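Local atomic coordinates of uncharacterized protein Atu1872 (Agrobacterium tumefaciens, PDB entry 2QNT), a protein that is of unknown function but belongs to the glyoxalase/bleomycin resistance/dioxygenase family, and so may bind a small ligand between its beta-alpha-beta-beta-beta modules. Residues I13-D18 with S55-I60; E69-R74 with D116-A121; L77-H82 with A121-E126; V96-P101 with R110-Y115. All blocks are in the same frame, centred on the assembly; numbering follows the deposited sequence. Where two conformers were deposited one is given.

Contact 1: residues I13-D18 with S55-I60; sequences IPFVRD and SLEETI
Phe-15 reaches from strand 13-16 to helix 55-60, and its ring is met at successive carbons by one side chain after another. Leu-56 comes closest, with its CD2 methyl 3.4 Å from Phe-15 CE1, the two side chains crossing at nearly a right angle. With CG opposite its own carbonyl carbon (chi1 -66°), Phe-15 extends its side chain to the helix, and a torsion of almost zero about CB-CG (chi2 3°) brings CA into the ring plane. In Leu-56 the branch carbon CG lies opposite the main-chain nitrogen, and this sends CD2 towards the strand, where it also touches Ile-13 CG2 at 3.9 Å. Across the ring, the aliphatic part of Glu-57 takes over: its CG is 3.7 Å from Phe-15 CE2, and its carboxylate is only 11° from parallel to the ring. The polar end continues past Phe-15, where OE2 is hydrogen-bonded by Gln-68 and Tyr-71. Ile-60, approaching from the opposite direction, sets CD1 4.1 Å from Phe-15 CZ. With no hydrogen bond across it, this is helix-on-strand packing made by carbon atoms: helix 53-61 directly follows the final strand of the first beta-alpha-beta-beta-beta module and rests against that module's first strand.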
loop_
_atom_site.group_PDB
_atom_site.type_symbol
_atom_site.label_atom_id
_atom_site.label_comp_id
_atom_site.label_asym_id
_atom_site.label_seq_id
_atom_site.Cartn_x
_atom_site.Cartn_y
_atom_site.Cartn_z
ATOM N N ILE A 13 -1.874 -3.808 2.327
ATOM C CA ILE A 13 -2.182 -4.331 3.646
ATOM C C ILE A 13 -0.941 -4.152 4.522
ATOM O O ILE A 13 -0.154 -5.064 4.700
ATOM C CB ILE A 13 -2.637 -5.793 3.618
ATOM C CG1 ILE A 13 -3.731 -6.019 2.578
ATOM C CG2 ILE A 13 -3.115 -6.188 5.022
ATOM C CD1 ILE A 13 -4.124 -7.495 2.362
ATOM N N PRO A 14 -0.731 -2.934 5.070
ATOM C CA PRO A 14 0.314 -2.745 6.072
ATOM C C PRO A 14 0.082 -3.644 7.266
ATOM O O PRO A 14 -1.064 -3.843 7.706
ATOM C CB PRO A 14 0.206 -1.272 6.451
ATOM C CG PRO A 14 -0.686 -0.665 5.433
ATOM C CD PRO A 14 -1.491 -1.700 4.802
ATOM N N PHE A 15 1.181 -4.145 7.821
ATOM C CA PHE A 15 1.132 -4.977 9.022
ATOM C C PHE A 15 1.130 -4.086 10.251
ATOM O O PHE A 15 1.806 -3.069 10.307
ATOM C CB PHE A 15 2.354 -5.856 9.116
ATOM C CG PHE A 15 2.489 -6.920 8.031
ATOM C CD1 PHE A 15 1.589 -7.033 6.979
ATOM C CD2 PHE A 15 3.598 -7.742 8.029
ATOM C CE1 PHE A 15 1.774 -7.997 5.969
ATOM C CE2 PHE A 15 3.771 -8.701 7.002
ATOM C CZ PHE A 15 2.865 -8.803 6.000
ATOM N N VAL A 16 0.326 -4.459 11.235
ATOM C CA VAL A 16 0.192 -3.684 12.481
ATOM C C VAL A 16 0.331 -4.585 13.692
ATOM O O VAL A 16 -0.011 -5.764 13.649
ATOM C CB VAL A 16 -1.137 -2.866 12.520
ATOM C CG1 VAL A 16 -1.226 -1.971 11.274
ATOM C CG2 VAL A 16 -2.376 -3.768 12.637
ATOM N N ARG A 17 0.851 -4.036 14.787
ATOM C CA ARG A 17 1.059 -4.822 16.012
ATOM C C ARG A 17 -0.244 -5.060 16.777
ATOM O O ARG A 17 -0.421 -6.124 17.389
ATOM C CB ARG A 17 2.088 -4.133 16.911
ATOM C CG ARG A 17 2.657 -4.939 18.025
ATOM C CD ARG A 17 3.698 -4.116 18.805
ATOM N NE ARG A 17 5.032 -4.196 18.197
ATOM C CZ ARG A 17 6.047 -3.375 18.474
ATOM N NH1 ARG A 17 5.904 -2.384 19.346
ATOM N NH2 ARG A 17 7.219 -3.538 17.867
ATOM N N ASP A 18 -1.163 -4.107 16.709
ATOM C CA ASP A 18 -2.379 -4.128 17.530
ATOM C C ASP A 18 -3.501 -3.621 16.638
ATOM O O ASP A 18 -3.544 -2.445 16.299
ATOM C CB ASP A 18 -2.165 -3.238 18.770
ATOM C CG ASP A 18 -3.322 -3.251 19.730
ATOM O OD1 ASP A 18 -4.486 -3.115 19.342
ATOM O OD2 ASP A 18 -3.053 -3.401 20.930
ATOM N N SER A 55 -0.120 -12.775 12.448
ATOM C CA SER A 55 -1.024 -13.715 11.800
ATOM C C SER A 55 -0.862 -13.695 10.298
ATOM O O SER A 55 -0.854 -14.745 9.673
ATOM C CB SER A 55 -2.482 -13.453 12.177
ATOM O OG SER A 55 -2.898 -12.155 11.868
ATOM N N LEU A 56 -0.713 -12.522 9.689
ATOM C CA LEU A 56 -0.516 -12.493 8.242
ATOM C C LEU A 56 0.872 -13.011 7.853
ATOM O O LEU A 56 0.985 -13.723 6.854
ATOM C CB LEU A 56 -0.776 -11.096 7.683
ATOM C CG LEU A 56 -0.797 -10.991 6.161
ATOM C CD1 LEU A 56 -1.660 -12.085 5.482
ATOM C CD2 LEU A 56 -1.255 -9.590 5.771
ATOM N N GLU A 57 1.920 -12.703 8.621
ATOM C CA GLU A 57 3.240 -13.302 8.355
ATOM C C GLU A 57 3.156 -14.814 8.391
ATOM O O GLU A 57 3.755 -15.493 7.546
ATOM C CB GLU A 57 4.291 -12.848 9.356
ATOM C CG GLU A 57 4.777 -11.441 9.218
ATOM C CD GLU A 57 5.929 -11.137 10.179
ATOM O OE1 GLU A 57 6.965 -11.852 10.086
ATOM O OE2 GLU A 57 5.787 -10.178 10.966
ATOM N N GLU A 58 2.486 -15.379 9.387
ATOM C CA GLU A 58 2.370 -16.844 9.451
ATOM C C GLU A 58 1.618 -17.376 8.252
ATOM O O GLU A 58 1.974 -18.407 7.685
ATOM C CB GLU A 58 1.730 -17.294 10.764
ATOM C CG GLU A 58 2.561 -16.962 12.001
ATOM C CD GLU A 58 3.631 -17.971 12.329
ATOM O OE1 GLU A 58 3.717 -19.012 11.645
ATOM O OE2 GLU A 58 4.378 -17.719 13.300
ATOM N N THR A 59 0.560 -16.692 7.844
ATOM C CA THR A 59 -0.197 -17.114 6.641
ATOM C C THR A 59 0.677 -17.143 5.397
ATOM O O THR A 59 0.596 -18.086 4.610
ATOM C CB THR A 59 -1.396 -16.192 6.410
ATOM O OG1 THR A 59 -2.356 -16.405 7.452
ATOM C CG2 THR A 59 -2.033 -16.414 5.051
ATOM N N ILE A 60 1.495 -16.110 5.208
ATOM C CA ILE A 60 2.316 -15.998 4.004
ATOM C C ILE A 60 3.547 -16.910 4.034
ATOM O O ILE A 60 3.785 -17.663 3.076
ATOM C CB ILE A 60 2.762 -14.555 3.805
ATOM C CG1 ILE A 60 1.565 -13.603 3.597
ATOM C CG2 ILE A 60 3.703 -14.405 2.620
ATOM C CD1 ILE A 60 1.920 -12.150 3.784
#

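Contact 2: residues E69-R74 with D116-A121; sequences EAYGRR and DPDGHA
His-120 turns one ring face to Gly-72, whose N lies over the rim of the imidazole. At its edge, in plane, are Asp-116 OD2 and a water on ND1. Tyr-71 O approaches obliquely, 3.4 Å from His-120 CE1, while NE2 is hydrogen-bonded to Phe-15 O on strand 7-16, in the chain's other sheet. Asp-118 OD1 lies near the plane of the Tyr-71 ring, 4.1 Å from CD2 at its edge, and ring and carboxylate are 42° apart. Arg-73 has Glu-69 O and Ala-70 O at its guanidinium edge; the straighter bond runs from NE to Ala-70 O (2.9 Å).

Between these flat groups the backbones touch, Gly-72 CA 3.4 Å from Gly-119 C, an approach that leaves no room for a side chain on Gly-72. Gly-72 N donates to Asp-118 O at 2.8 Å, bent to 143° and from above the carbonyl plane. The turn it meets is type I, Asp-116 to Gly-119, and is tied from within. Asp-116 OD1 accepts from Asp-118 N at 2.9 Å, an Asx turn, while His-120 N reaches Asp-116 OD1 at 3.0 Å from the opposite face of the carboxylate. Three waters bridge the rest: Tyr-71 N to Asp-118 OD1, Arg-73 N to His-120 ND1, and Arg-74 N to Gly-119 O. Asp-118 OD1 also accepts from Arg-17 N, an environment consistent with an ionised carboxylate. Direct and water-borne hydrogen bonds to the main chain therefore join the loop before strand 76-82 to the turn between the last two strands, with little help from apolar burial.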
loop_
_atom_site.group_PDB
_atom_site.type_symbol
_atom_site.label_atom_id
_atom_site.label_comp_id
_atom_site.label_asym_id
_atom_site.label_seq_id
_atom_site.Cartn_x
_atom_site.Cartn_y
_atom_site.Cartn_z
ATOM N N GLU A 69 11.029 -5.405 15.358
ATOM C CA GLU A 69 11.044 -3.968 15.359
ATOM C C GLU A 69 9.680 -3.527 14.874
ATOM O O GLU A 69 8.889 -4.326 14.376
ATOM C CB GLU A 69 12.162 -3.410 14.460
ATOM C CG GLU A 69 12.165 -3.921 13.013
ATOM C CD GLU A 69 13.093 -3.140 12.087
ATOM O OE1 GLU A 69 13.405 -1.964 12.370
ATOM O OE2 GLU A 69 13.503 -3.713 11.057
ATOM N N ALA A 70 9.402 -2.248 15.056
ATOM C CA ALA A 70 8.163 -1.659 14.589
ATOM C C ALA A 70 8.000 -1.978 13.125
ATOM O O ALA A 70 8.969 -2.047 12.386
ATOM C CB ALA A 70 8.176 -0.139 14.800
ATOM N N TYR A 71 6.752 -2.163 12.701
ATOM C CA TYR A 71 6.476 -2.458 11.278
ATOM C C TYR A 71 6.761 -1.292 10.352
ATOM O O TYR A 71 6.966 -1.472 9.162
ATOM C CB TYR A 71 5.033 -2.953 11.119
ATOM C CG TYR A 71 4.841 -4.374 11.521
ATOM C CD1 TYR A 71 5.573 -5.397 10.918
ATOM C CD2 TYR A 71 3.941 -4.730 12.505
ATOM C CE1 TYR A 71 5.402 -6.699 11.281
ATOM C CE2 TYR A 71 3.746 -6.033 12.868
ATOM C CZ TYR A 71 4.509 -7.025 12.270
ATOM O OH TYR A 71 4.350 -8.365 12.603
ATOM N N GLY A 72 6.741 -0.083 10.863
ATOM C CA GLY A 72 7.116 1.054 10.048
ATOM C C GLY A 72 8.582 1.113 9.707
ATOM O O GLY A 72 9.414 1.192 10.613
ATOM N N ARG A 73 8.928 1.050 8.418
ATOM C CA ARG A 73 10.318 0.783 8.003
ATOM C C ARG A 73 10.817 1.626 6.813
ATOM O O ARG A 73 11.681 1.204 6.075
ATOM C CB ARG A 73 10.520 -0.728 7.772
ATOM C CG ARG A 73 10.442 -1.524 9.050
ATOM C CD ARG A 73 10.383 -3.053 8.882
ATOM N NE ARG A 73 9.901 -3.671 10.120
ATOM C CZ ARG A 73 9.568 -4.949 10.297
ATOM N NH1 ARG A 73 9.696 -5.838 9.317
ATOM N NH2 ARG A 73 9.152 -5.373 11.495
ATOM N N ARG A 74 10.269 2.820 6.684
ATOM C CA ARG A 74 10.640 3.837 5.658
ATOM C C ARG A 74 10.819 3.249 4.261
ATOM O O ARG A 74 11.717 3.620 3.527
ATOM C CB ARG A 74 11.847 4.717 6.088
ATOM C CG ARG A 74 11.618 5.521 7.405
ATOM C CD ARG A 74 12.541 6.716 7.507
ATOM N NE ARG A 74 12.500 7.267 8.834
ATOM C CZ ARG A 74 13.199 8.325 9.187
ATOM N NH1 ARG A 74 14.019 8.923 8.329
ATOM N NH2 ARG A 74 13.098 8.746 10.420
ATOM N N ASP A 116 1.781 6.574 11.447
ATOM C CA ASP A 116 0.723 5.817 12.119
ATOM C C ASP A 116 1.264 5.167 13.390
ATOM O O ASP A 116 2.446 5.309 13.693
ATOM C CB ASP A 116 -0.005 4.898 11.141
ATOM C CG ASP A 116 0.595 3.549 10.984
ATOM O OD1 ASP A 116 1.701 3.268 11.501
ATOM O OD2 ASP A 116 -0.069 2.680 10.348
ATOM N N PRO A 117 0.406 4.521 14.185
ATOM C CA PRO A 117 0.858 3.945 15.438
ATOM C C PRO A 117 1.995 2.928 15.311
ATOM O O PRO A 117 2.699 2.693 16.292
ATOM C CB PRO A 117 -0.409 3.286 15.991
ATOM C CG PRO A 117 -1.502 4.181 15.457
ATOM C CD PRO A 117 -1.063 4.447 14.044
ATOM N N ASP A 118 2.190 2.326 14.146
ATOM C CA ASP A 118 3.237 1.334 13.925
ATOM C C ASP A 118 4.452 1.957 13.255
ATOM O O ASP A 118 5.449 1.247 13.014
ATOM C CB ASP A 118 2.705 0.174 13.083
ATOM C CG ASP A 118 1.738 -0.664 13.850
ATOM O OD1 ASP A 118 2.185 -1.652 14.474
ATOM O OD2 ASP A 118 0.545 -0.303 13.875
ATOM N N GLY A 119 4.404 3.254 12.966
ATOM C CA GLY A 119 5.496 3.913 12.294
ATOM C C GLY A 119 5.434 3.945 10.788
ATOM O O GLY A 119 6.380 4.416 10.156
ATOM N N HIS A 120 4.334 3.493 10.187
ATOM C CA HIS A 120 4.218 3.597 8.742
ATOM C C HIS A 120 4.062 5.068 8.373
ATOM O O HIS A 120 3.417 5.822 9.120
ATOM C CB HIS A 120 2.998 2.821 8.203
ATOM C CG HIS A 120 3.075 1.349 8.414
ATOM N ND1 HIS A 120 4.056 0.558 7.835
ATOM C CD2 HIS A 120 2.283 0.516 9.128
ATOM C CE1 HIS A 120 3.837 -0.696 8.181
ATOM N NE2 HIS A 120 2.770 -0.751 8.966
ATOM N N ALA A 121 4.615 5.503 7.245
ATOM C CA ALA A 121 4.579 6.884 6.824
ATOM C C ALA A 121 3.297 7.154 6.065
ATOM O O ALA A 121 2.950 6.429 5.110
ATOM C CB ALA A 121 5.812 7.205 5.972
HETATM O O HOH W 1 4.846 -2.108 14.760
HETATM O O HOH W 2 6.527 1.139 6.600
HETATM O O HOH W 3 8.191 4.615 7.973
#

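Contact 3: residues L77-H82 with A121-E126; sequences LLYFEH and AIEVGE
Strands 77-82 and 121-126 run parallel, their axes 4.4 Å apart and crossing at -30°, as the first and last strands of the second beta-alpha-beta-beta-beta module. Five backbone bonds, each 2.9 Å from N to O, join them: Leu-78 N to Ala-121 O, Glu-123 N to Leu-78 O, Phe-80 N to Glu-123 O, Gly-125 N to Phe-80 O and His-82 N to Gly-125 O. Strand 77-82 ends the sheet within this chain, but a strand of the second subunit pairs with it antiparallel.

On one face Leu-78, Phe-80, Ile-122 and Val-124 form an apolar layer, in part under helix 19-29; Phe-80 CD2 meets Ile-122 CG2 at 3.8 Å. The other face carries Leu-77, Tyr-79 and Glu-123. With CG opposite its main-chain N (chi1 175°) and the chain extended, Glu-123 runs past the rim of the Tyr-79 ring, CG in the ring plane and carboxylate turned 78° to it. Its OE2 lies 3.3 Å from Tyr-79 CE1, while OE1 forms a salt bridge with Arg-113 and binds a HEPES buffer molecule. Farther along, Tyr-79 OH donates to Glu-81 OE2 at 2.6 Å, meeting the carboxylate oxygen on its anti side.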
loop_
_atom_site.group_PDB
_atom_site.type_symbol
_atom_site.label_atom_id
_atom_site.label_comp_id
_atom_site.label_asym_id
_atom_site.label_seq_id
_atom_site.Cartn_x
_atom_site.Cartn_y
_atom_site.Cartn_z
ATOM N N LEU A 77 5.055 4.815 1.306
ATOM C CA LEU A 77 4.260 5.924 1.755
ATOM C C LEU A 77 2.816 5.605 1.475
ATOM O O LEU A 77 2.465 5.138 0.396
ATOM C CB LEU A 77 4.647 7.213 1.014
ATOM C CG LEU A 77 3.894 8.469 1.395
ATOM C CD1 LEU A 77 4.159 8.928 2.825
ATOM C CD2 LEU A 77 4.230 9.619 0.409
ATOM N N LEU A 78 1.947 5.839 2.458
ATOM C CA LEU A 78 0.491 5.694 2.274
ATOM C C LEU A 78 -0.112 7.068 2.007
ATOM O O LEU A 78 -0.059 7.942 2.888
ATOM C CB LEU A 78 -0.131 5.045 3.499
ATOM C CG LEU A 78 0.424 3.663 3.801
ATOM C CD1 LEU A 78 0.031 3.194 5.215
ATOM C CD2 LEU A 78 0.000 2.670 2.738
ATOM N N TYR A 79 -0.666 7.276 0.814
ATOM C CA TYR A 79 -1.050 8.590 0.328
ATOM C C TYR A 79 -2.570 8.707 0.306
ATOM O O TYR A 79 -3.268 7.971 -0.399
ATOM C CB TYR A 79 -0.425 8.839 -1.069
ATOM C CG TYR A 79 -0.909 10.112 -1.710
ATOM C CD1 TYR A 79 -0.582 11.349 -1.205
ATOM C CD2 TYR A 79 -1.713 10.074 -2.816
ATOM C CE1 TYR A 79 -1.075 12.502 -1.750
ATOM C CE2 TYR A 79 -2.208 11.246 -3.402
ATOM C CZ TYR A 79 -1.890 12.440 -2.844
ATOM O OH TYR A 79 -2.334 13.649 -3.380
ATOM N N PHE A 80 -3.050 9.692 1.063
ATOM C CA PHE A 80 -4.464 10.040 1.224
ATOM C C PHE A 80 -4.677 11.486 0.802
ATOM O O PHE A 80 -3.767 12.310 0.863
ATOM C CB PHE A 80 -4.905 9.965 2.705
ATOM C CG PHE A 80 -4.818 8.595 3.347
ATOM C CD1 PHE A 80 -5.943 7.871 3.614
ATOM C CD2 PHE A 80 -3.620 8.066 3.795
ATOM C CE1 PHE A 80 -5.918 6.626 4.234
ATOM C CE2 PHE A 80 -3.589 6.853 4.446
ATOM C CZ PHE A 80 -4.714 6.137 4.656
ATOM N N GLU A 81 -5.903 11.789 0.403
ATOM C CA GLU A 81 -6.334 13.160 0.116
ATOM C C GLU A 81 -7.560 13.487 0.942
ATOM O O GLU A 81 -8.358 12.631 1.253
ATOM C CB GLU A 81 -6.645 13.356 -1.380
ATOM C CG GLU A 81 -5.390 13.408 -2.252
ATOM C CD GLU A 81 -5.629 13.486 -3.747
ATOM O OE1 GLU A 81 -6.782 13.692 -4.156
ATOM O OE2 GLU A 81 -4.673 13.324 -4.547
ATOM N N HIS A 82 -7.698 14.764 1.262
ATOM C CA HIS A 82 -8.836 15.268 2.015
ATOM C C HIS A 82 -9.345 16.514 1.317
ATOM O O HIS A 82 -8.570 17.355 0.880
ATOM C CB HIS A 82 -8.443 15.582 3.450
ATOM C CG HIS A 82 -9.584 15.697 4.413
ATOM N ND1 HIS A 82 -10.424 16.792 4.453
ATOM C CD2 HIS A 82 -9.987 14.876 5.413
ATOM C CE1 HIS A 82 -11.302 16.625 5.428
ATOM N NE2 HIS A 82 -11.066 15.466 6.018
ATOM N N ALA A 121 4.615 5.503 7.245
ATOM C CA ALA A 121 4.579 6.884 6.824
ATOM C C ALA A 121 3.297 7.154 6.065
ATOM O O ALA A 121 2.950 6.429 5.110
ATOM C CB ALA A 121 5.812 7.205 5.972
ATOM N N ILE A 122 2.595 8.206 6.487
ATOM C CA ILE A 122 1.349 8.662 5.878
ATOM C C ILE A 122 1.437 10.100 5.405
ATOM O O ILE A 122 1.970 10.969 6.099
ATOM C CB ILE A 122 0.176 8.621 6.879
ATOM C CG1 ILE A 122 -0.184 7.181 7.230
ATOM C CG2 ILE A 122 -1.051 9.329 6.300
ATOM C CD1 ILE A 122 -1.080 7.075 8.431
ATOM N N GLU A 123 0.860 10.343 4.238
ATOM C CA GLU A 123 0.685 11.702 3.721
ATOM C C GLU A 123 -0.782 11.959 3.551
ATOM O O GLU A 123 -1.500 11.110 3.033
ATOM C CB GLU A 123 1.399 11.832 2.369
ATOM C CG GLU A 123 1.167 13.188 1.707
ATOM C CD GLU A 123 1.920 13.380 0.437
ATOM O OE1 GLU A 123 2.967 12.736 0.247
ATOM O OE2 GLU A 123 1.398 14.179 -0.374
ATOM N N VAL A 124 -1.203 13.156 3.986
ATOM C CA VAL A 124 -2.530 13.678 3.698
ATOM C C VAL A 124 -2.336 14.956 2.919
ATOM O O VAL A 124 -1.786 15.925 3.431
ATOM C CB VAL A 124 -3.361 13.893 4.967
ATOM C CG1 VAL A 124 -4.683 14.597 4.648
ATOM C CG2 VAL A 124 -3.595 12.589 5.716
ATOM N N GLY A 125 -2.846 14.971 1.701
ATOM C CA GLY A 125 -2.762 16.128 0.829
ATOM C C GLY A 125 -4.104 16.680 0.469
ATOM O O GLY A 125 -5.136 15.977 0.503
ATOM N N GLU A 126 -4.094 17.948 0.067
ATOM C CA GLU A 126 -5.315 18.511 -0.488
ATOM C C GLU A 126 -5.674 17.770 -1.756
ATOM O O GLU A 126 -4.814 17.246 -2.459
ATOM C CB GLU A 126 -5.192 20.003 -0.754
ATOM C CG GLU A 126 -4.161 20.374 -1.785
ATOM C CD GLU A 126 -4.079 21.867 -1.958
ATOM O OE1 GLU A 126 -5.147 22.530 -1.964
ATOM O OE2 GLU A 126 -2.962 22.382 -2.065
#

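Contact 4: residues V96-P101 with R110-Y115; sequences VELIHP and RVFRFY
Arg-113 O is shared by two successive N-H groups of segment 96-101: Ile-99 N at 2.8 Å and, more weakly, His-100 N at 3.3 Å. Two residues facing one make a beta bulge, and the register slips by one between the Leu-98/Phe-114 pair and the His-100/Arg-113 pair. Before it, Tyr-115 N bonds to Glu-97 O, and a water joins Glu-97 N to Tyr-115 O.

The hairpin so distorted, strands 98-104 and 110-115, supplies the second and third strands of the second beta-alpha-beta-beta-beta module, with 98-104 as the outermost strand of the sheet within the chain. His-100 is folded back over the hairpin. With CG between the main-chain N and carbonyl carbon (chi1 63°), the ring can donate from ND1 to Pro-101 O, in the carbonyl plane on a lone pair, and accept at NE2 from Arg-113 NH1, 2.8 Å away. That second bond is bent to 136°, ring and guanidinium standing 76° apart. Val-111 CG2 sits over the centre of the guanidinium, 3.7 Å above its plane. Gln-105 is a further partner of NH1, and NH2 reaches the bound HEPES, so the arginine borders what may be a ligand pocket.

Ile-99 lies across Tyr-115 in a CH-pi contact, CG1 3.9 Å from the ring centroid, while Glu-97 runs obliquely past the ring with CD 3.7 Å from Tyr-115 CD2. The hydroxyl of Tyr-115 hydrogen-bonds to Trp-61 of the second subunit. On the other face, towards helix 85-92, Leu-98 CD2 touches Phe-112 CD1 at 4.1 Å.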
loop_
_atom_site.group_PDB
_atom_site.type_symbol
_atom_site.label_atom_id
_atom_site.label_comp_id
_atom_site.label_asym_id
_atom_site.label_seq_id
_atom_site.Cartn_x
_atom_site.Cartn_y
_atom_site.Cartn_z
ATOM N N VAL A 96 -0.733 12.898 16.486
ATOM C CA VAL A 96 0.190 12.072 15.743
ATOM C C VAL A 96 1.571 12.659 15.893
ATOM O O VAL A 96 1.732 13.817 16.238
ATOM C CB VAL A 96 -0.191 11.986 14.230
ATOM C CG1 VAL A 96 -1.618 11.433 14.066
ATOM C CG2 VAL A 96 -0.040 13.318 13.552
ATOM N N GLU A 97 2.570 11.829 15.659
ATOM C CA GLU A 97 3.918 12.289 15.480
ATOM C C GLU A 97 4.081 12.774 14.030
ATOM O O GLU A 97 4.144 11.966 13.100
ATOM C CB GLU A 97 4.877 11.153 15.796
ATOM C CG GLU A 97 6.298 11.602 15.711
ATOM C CD GLU A 97 7.284 10.518 15.995
ATOM O OE1 GLU A 97 6.871 9.424 16.461
ATOM O OE2 GLU A 97 8.478 10.766 15.726
ATOM N N LEU A 98 4.148 14.085 13.839
ATOM C CA LEU A 98 4.372 14.657 12.526
ATOM C C LEU A 98 5.786 14.395 12.046
ATOM O O LEU A 98 6.746 14.452 12.803
ATOM C CB LEU A 98 4.145 16.189 12.499
ATOM C CG LEU A 98 2.719 16.681 12.713
ATOM C CD1 LEU A 98 2.692 18.226 12.909
ATOM C CD2 LEU A 98 1.814 16.291 11.593
ATOM N N ILE A 99 5.913 14.175 10.748
ATOM C CA ILE A 99 7.164 14.297 10.029
ATOM C C ILE A 99 7.391 15.762 9.690
ATOM O O ILE A 99 8.465 16.280 9.915
ATOM C CB ILE A 99 7.174 13.376 8.791
ATOM C CG1 ILE A 99 7.135 11.885 9.223
ATOM C CG2 ILE A 99 8.392 13.691 7.937
ATOM C CD1 ILE A 99 6.823 10.932 8.095
ATOM N N HIS A 100 6.342 16.441 9.207
ATOM C CA HIS A 100 6.397 17.877 8.964
ATOM C C HIS A 100 4.946 18.372 8.924
ATOM O O HIS A 100 4.002 17.583 8.699
ATOM C CB HIS A 100 7.148 18.230 7.656
ATOM C CG HIS A 100 6.515 17.710 6.399
ATOM N ND1 HIS A 100 5.388 18.281 5.831
ATOM C CD2 HIS A 100 6.876 16.689 5.587
ATOM C CE1 HIS A 100 5.073 17.601 4.731
ATOM N NE2 HIS A 100 5.956 16.627 4.576
ATOM N N PRO A 101 4.769 19.691 9.118
ATOM C CA PRO A 101 3.426 20.286 9.120
ATOM C C PRO A 101 2.891 20.495 7.722
ATOM O O PRO A 101 3.514 20.113 6.732
ATOM C CB PRO A 101 3.611 21.590 9.901
ATOM C CG PRO A 101 5.018 21.919 9.772
ATOM C CD PRO A 101 5.803 20.663 9.488
ATOM N N ARG A 110 -0.481 21.415 -1.125
ATOM C CA ARG A 110 -0.272 21.448 0.317
ATOM C C ARG A 110 -0.554 20.079 0.929
ATOM O O ARG A 110 -1.647 19.521 0.739
ATOM C CB ARG A 110 -1.177 22.498 0.933
ATOM C CG ARG A 110 -0.887 23.885 0.409
ATOM C CD ARG A 110 -1.928 24.866 0.830
ATOM N NE ARG A 110 -1.906 25.085 2.253
ATOM C CZ ARG A 110 -2.964 25.057 3.052
ATOM N NH1 ARG A 110 -4.192 24.810 2.566
ATOM N NH2 ARG A 110 -2.777 25.304 4.347
ATOM N N VAL A 111 0.445 19.544 1.639
ATOM C CA VAL A 111 0.318 18.257 2.301
ATOM C C VAL A 111 0.962 18.275 3.658
ATOM O O VAL A 111 1.838 19.076 3.927
ATOM C CB VAL A 111 0.946 17.086 1.455
ATOM C CG1 VAL A 111 0.641 17.273 -0.040
ATOM C CG2 VAL A 111 2.432 16.934 1.677
ATOM N N PHE A 112 0.565 17.341 4.526
ATOM C CA PHE A 112 1.329 17.055 5.733
ATOM C C PHE A 112 1.610 15.575 5.805
ATOM O O PHE A 112 0.946 14.779 5.164
ATOM C CB PHE A 112 0.654 17.598 7.008
ATOM C CG PHE A 112 -0.689 17.006 7.373
ATOM C CD1 PHE A 112 -0.816 16.181 8.492
ATOM C CD2 PHE A 112 -1.831 17.377 6.708
ATOM C CE1 PHE A 112 -2.056 15.710 8.901
ATOM C CE2 PHE A 112 -3.075 16.906 7.131
ATOM C CZ PHE A 112 -3.166 16.066 8.215
ATOM N N ARG A 113 2.640 15.205 6.565
ATOM C CA ARG A 113 3.093 13.811 6.625
ATOM C C ARG A 113 3.382 13.458 8.082
ATOM O O ARG A 113 3.799 14.315 8.874
ATOM C CB ARG A 113 4.315 13.600 5.758
ATOM C CG ARG A 113 4.063 13.909 4.281
ATOM C CD ARG A 113 5.205 13.481 3.378
ATOM N NE ARG A 113 4.967 13.775 1.957
ATOM C CZ ARG A 113 5.485 14.805 1.300
ATOM N NH1 ARG A 113 6.259 15.711 1.899
ATOM N NH2 ARG A 113 5.266 14.967 0.003
ATOM N N PHE A 114 3.125 12.203 8.445
ATOM C CA PHE A 114 3.151 11.777 9.829
ATOM C C PHE A 114 3.221 10.283 9.901
ATOM O O PHE A 114 3.108 9.589 8.901
ATOM C CB PHE A 114 1.935 12.303 10.593
ATOM C CG PHE A 114 0.614 11.936 9.982
ATOM C CD1 PHE A 114 -0.097 10.834 10.435
ATOM C CD2 PHE A 114 0.050 12.705 8.993
ATOM C CE1 PHE A 114 -1.306 10.502 9.889
ATOM C CE2 PHE A 114 -1.176 12.359 8.447
ATOM C CZ PHE A 114 -1.846 11.250 8.914
ATOM N N TYR A 115 3.372 9.766 11.108
ATOM C CA TYR A 115 3.439 8.325 11.330
ATOM C C TYR A 115 2.128 7.781 11.864
ATOM O O TYR A 115 1.454 8.445 12.662
ATOM C CB TYR A 115 4.513 7.992 12.359
ATOM C CG TYR A 115 5.899 8.365 11.920
ATOM C CD1 TYR A 115 6.536 7.695 10.887
ATOM C CD2 TYR A 115 6.555 9.435 12.497
ATOM C CE1 TYR A 115 7.826 8.058 10.482
ATOM C CE2 TYR A 115 7.815 9.809 12.097
ATOM C CZ TYR A 115 8.449 9.114 11.086
ATOM O OH TYR A 115 9.716 9.486 10.681
HETATM O O HOH W 4 1.859 8.996 15.282
#

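How the contacts relate
Contacts 3 and 4 belong to one sheet, since strands 110-115 and 121-126 are neighbours in it, and the pair Glu-123 and Arg-113 joins them beside the buffer molecule. Contact 3 is buried and regular; contact 4, at the sheet's outer strand, is bulged and partly exposed, with polar side chains doing more of the work. Contact 1 is also buried but lies in the first module, about 25 Å from contact 4 between centres, and relies on nonpolar contacts, Glu-57 CG included. Contact 2 connects the two regions: it reaches contact 1 through Asp-118 and Tyr-71 and shares Ala-121 with contact 3. Backbone polarity and water dominate there, as suits loops, and all four contacts touch the second subunit.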